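Local coordinates for protein alpha-amylase inhibitor 0.19 (Triticum aestivum, PDB 1HSS) that inhibits alpha-amylases as a secreted, disulfide-rich homodimer of the cereal trypsin/alpha-amylase inhibitor family in wheat kernels, at residues Met60-Tyr65 and Ala119-Ala124. Numbering follows the deposited sequence.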
ATOM      1  N   MET A  60       0.272  14.011   8.517  1.00 23.88           N
ATOM      2  CA  MET A  60       1.491  14.206   7.716  1.00 21.44           C
ATOM      3  C   MET A  60       1.209  14.642   6.269  1.00 20.46           C
ATOM      4  O   MET A  60       1.749  15.641   5.811  1.00 23.65           O
ATOM      5  CB  MET A  60       2.315  12.918   7.699  1.00 23.14           C
ATOM      6  CG  MET A  60       3.616  13.013   6.911  1.00 23.40           C
ATOM      7  SD  MET A  60       4.277  11.411   6.401  1.00 23.14           S
ATOM      8  CE  MET A  60       3.142  11.003   5.218  1.00 20.88           C
ATOM      9  N   LEU A  61       0.346  13.891   5.573  1.00 18.63           N
ATOM     10  CA  LEU A  61      -0.048  14.160   4.189  1.00 21.72           C
ATOM     11  C   LEU A  61      -0.714  15.520   4.036  1.00 25.12           C
ATOM     12  O   LEU A  61      -0.476  16.224   3.063  1.00 26.60           O
ATOM     13  CB  LEU A  61      -1.014  13.080   3.712  1.00 18.73           C
ATOM     14  CG  LEU A  61      -1.439  13.225   2.261  1.00 17.39           C
ATOM     15  CD1 LEU A  61      -0.202  13.123   1.393  1.00 15.78           C
ATOM     16  CD2 LEU A  61      -2.458  12.161   1.917  1.00 17.17           C
ATOM     17  N   ASP A  62      -1.623  15.827   4.952  1.00 26.34           N
ATOM     18  CA  ASP A  62      -2.294  17.112   4.986  1.00 30.02           C
ATOM     19  C   ASP A  62      -1.296  18.275   5.158  1.00 29.36           C
ATOM     20  O   ASP A  62      -1.283  19.213   4.370  1.00 30.32           O
ATOM     21  CB  ASP A  62      -3.339  17.098   6.115  1.00 33.43           C
ATOM     22  CG  ASP A  62      -4.201  18.357   6.142  1.00 37.20           C
ATOM     23  OD1 ASP A  62      -5.100  18.501   5.279  1.00 36.46           O
ATOM     24  OD2 ASP A  62      -3.982  19.202   7.037  1.00 35.75           O
ATOM     25  N   SER A  63      -0.385  18.158   6.118  1.00 26.79           N
ATOM     26  CA  SER A  63       0.697  19.137   6.264  1.00 28.60           C
ATOM     27  C   SER A  63       1.545  19.319   5.000  1.00 28.95           C
ATOM     28  O   SER A  63       1.916  20.435   4.655  1.00 32.03           O
ATOM     29  CB  SER A  63       1.627  18.757   7.418  1.00 27.27           C
ATOM     30  OG  SER A  63       0.888  18.506   8.591  1.00 37.77           O
ATOM     31  N   MET A  64       1.924  18.219   4.357  1.00 28.24           N
ATOM     32  CA  MET A  64       2.717  18.290   3.142  1.00 28.91           C
ATOM     33  C   MET A  64       2.013  19.043   2.022  1.00 31.08           C
ATOM     34  O   MET A  64       2.600  19.899   1.374  1.00 28.21           O
ATOM     35  CB  MET A  64       3.097  16.880   2.696  1.00 25.22           C
ATOM     36  CG  MET A  64       4.035  16.246   3.687  1.00 20.61           C
ATOM     37  SD  MET A  64       4.683  14.653   3.241  1.00 27.26           S
ATOM     38  CE  MET A  64       5.858  15.088   2.048  1.00 22.08           C
ATOM     39  N   TYR A  65       0.718  18.800   1.880  1.00 34.97           N
ATOM     40  CA  TYR A  65      -0.089  19.485   0.880  1.00 39.94           C
ATOM     41  C   TYR A  65      -0.393  20.926   1.218  1.00 46.82           C
ATOM     42  O   TYR A  65      -0.524  21.761   0.328  1.00 46.68           O
ATOM     43  CB  TYR A  65      -1.391  18.741   0.676  1.00 35.98           C
ATOM     44  CG  TYR A  65      -1.274  17.723  -0.400  1.00 35.98           C
ATOM     45  CD1 TYR A  65      -0.741  18.066  -1.629  1.00 36.76           C
ATOM     46  CD2 TYR A  65      -1.697  16.424  -0.201  1.00 34.43           C
ATOM     47  CE1 TYR A  65      -0.645  17.142  -2.647  1.00 38.07           C
ATOM     48  CE2 TYR A  65      -1.597  15.485  -1.209  1.00 37.69           C
ATOM     49  CZ  TYR A  65      -1.082  15.855  -2.436  1.00 39.17           C
ATOM     50  OH  TYR A  65      -1.093  14.973  -3.487  1.00 39.31           O
ATOM     51  N   ALA A 119      -6.167   7.131   1.964  1.00 23.81           N
ATOM     52  CA  ALA A 119      -6.358   6.892   0.529  1.00 26.24           C
ATOM     53  C   ALA A 119      -7.477   7.755  -0.090  1.00 28.81           C
ATOM     54  O   ALA A 119      -7.497   8.020  -1.291  1.00 30.74           O
ATOM     55  CB  ALA A 119      -6.637   5.416   0.282  1.00 21.82           C
ATOM     56  N   ALA A 120      -8.387   8.219   0.751  1.00 28.49           N
ATOM     57  CA  ALA A 120      -9.498   9.038   0.307  1.00 31.75           C
ATOM     58  C   ALA A 120      -9.334  10.536   0.577  1.00 31.51           C
ATOM     59  O   ALA A 120     -10.262  11.306   0.408  1.00 30.74           O
ATOM     60  CB  ALA A 120     -10.761   8.536   0.947  1.00 30.16           C
ATOM     61  N   TYR A 121      -8.170  10.938   1.058  1.00 34.79           N
ATOM     62  CA  TYR A 121      -7.838  12.350   1.263  1.00 37.42           C
ATOM     63  C   TYR A 121      -8.228  13.237   0.049  1.00 43.26           C
ATOM     64  O   TYR A 121      -8.083  12.818  -1.100  1.00 44.46           O
ATOM     65  CB  TYR A 121      -6.330  12.443   1.575  1.00 29.75           C
ATOM     66  CG  TYR A 121      -5.805  13.824   1.877  1.00 28.89           C
ATOM     67  CD1 TYR A 121      -5.395  14.661   0.849  1.00 31.40           C
ATOM     68  CD2 TYR A 121      -5.761  14.304   3.177  1.00 25.18           C
ATOM     69  CE1 TYR A 121      -4.974  15.927   1.095  1.00 30.99           C
ATOM     70  CE2 TYR A 121      -5.344  15.574   3.440  1.00 29.85           C
ATOM     71  CZ  TYR A 121      -4.954  16.387   2.391  1.00 32.98           C
ATOM     72  OH  TYR A 121      -4.559  17.689   2.608  1.00 33.83           O
ATOM     73  N   PRO A 122      -8.807  14.439   0.288  1.00 50.12           N
ATOM     74  CA  PRO A 122      -8.917  15.199   1.533  1.00 55.72           C
ATOM     75  C   PRO A 122     -10.263  15.035   2.227  1.00 62.46           C
ATOM     76  O   PRO A 122     -10.636  15.841   3.068  1.00 64.07           O
ATOM     77  CB  PRO A 122      -8.699  16.644   1.084  1.00 54.35           C
ATOM     78  CG  PRO A 122      -8.893  16.646  -0.398  1.00 53.63           C
ATOM     79  CD  PRO A 122      -9.290  15.260  -0.828  1.00 52.51           C
ATOM     80  N   ASP A 123     -10.976  13.970   1.891  1.00 70.41           N
ATOM     81  CA  ASP A 123     -12.282  13.709   2.482  1.00 79.63           C
ATOM     82  C   ASP A 123     -12.245  12.817   3.744  1.00 82.77           C
ATOM     83  O   ASP A 123     -12.360  13.319   4.866  1.00 83.51           O
ATOM     84  CB  ASP A 123     -13.207  13.113   1.412  1.00 85.03           C
ATOM     85  CG  ASP A 123     -13.420  14.065   0.229  1.00 90.93           C
ATOM     86  OD1 ASP A 123     -14.145  15.074   0.406  1.00 94.19           O
ATOM     87  OD2 ASP A 123     -12.827  13.835  -0.856  1.00 92.20           O
ATOM     88  N   ALA A 124     -12.082  11.507   3.564  1.00 85.97           N
ATOM     89  CA  ALA A 124     -12.056  10.569   4.690  1.00 87.08           C
ATOM     90  C   ALA A 124     -10.747  10.666   5.466  1.00 88.07           C
ATOM     91  O   ALA A 124     -10.647  11.414   6.436  1.00 89.54           O
ATOM     92  CB  ALA A 124     -12.273   9.127   4.190  1.00 87.02           C
TER
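A single aromatic side chain, Tyr121, docks the C-terminal tail that follows helix 116-119 onto the flank of helix 53-67, meeting Leu61 and Asp62, and Tyr65 one turn on. Its chi1 of -177°, with CG anti to the backbone N, carries the ring toward the helix. One face of the ring receives the Leu61 methyl CD2, a CH-pi contact 4.2 Å from the ring centroid; buried leucine suits this place, its chain long enough to reach the ring. CB of Pro122, which follows a cis peptide bond, lies over the opposite face, so the ring is held between the two. The Tyr65 ring plane lies within 14° of that of Tyr121, but the two side chains run past each other in opposite directions and the rings barely overlap; Tyr65 CD2 comes within 3.6 Å of Tyr121 CE1. Tyr58, a turn before Leu61, meets the Tyr121 ring edge-to-face. At the far end of the ring, the Tyr121 OH donates a 2.8 Å hydrogen bond to Asp62 OD1, reaching it on the anti side and 34° out of the carboxylate plane. Tyrosine thus serves twice: its ring packs against apolar groups, while the phenol meets a partly exposed carboxylate, whose negative charge probably strengthens the bond that ties tail to helix.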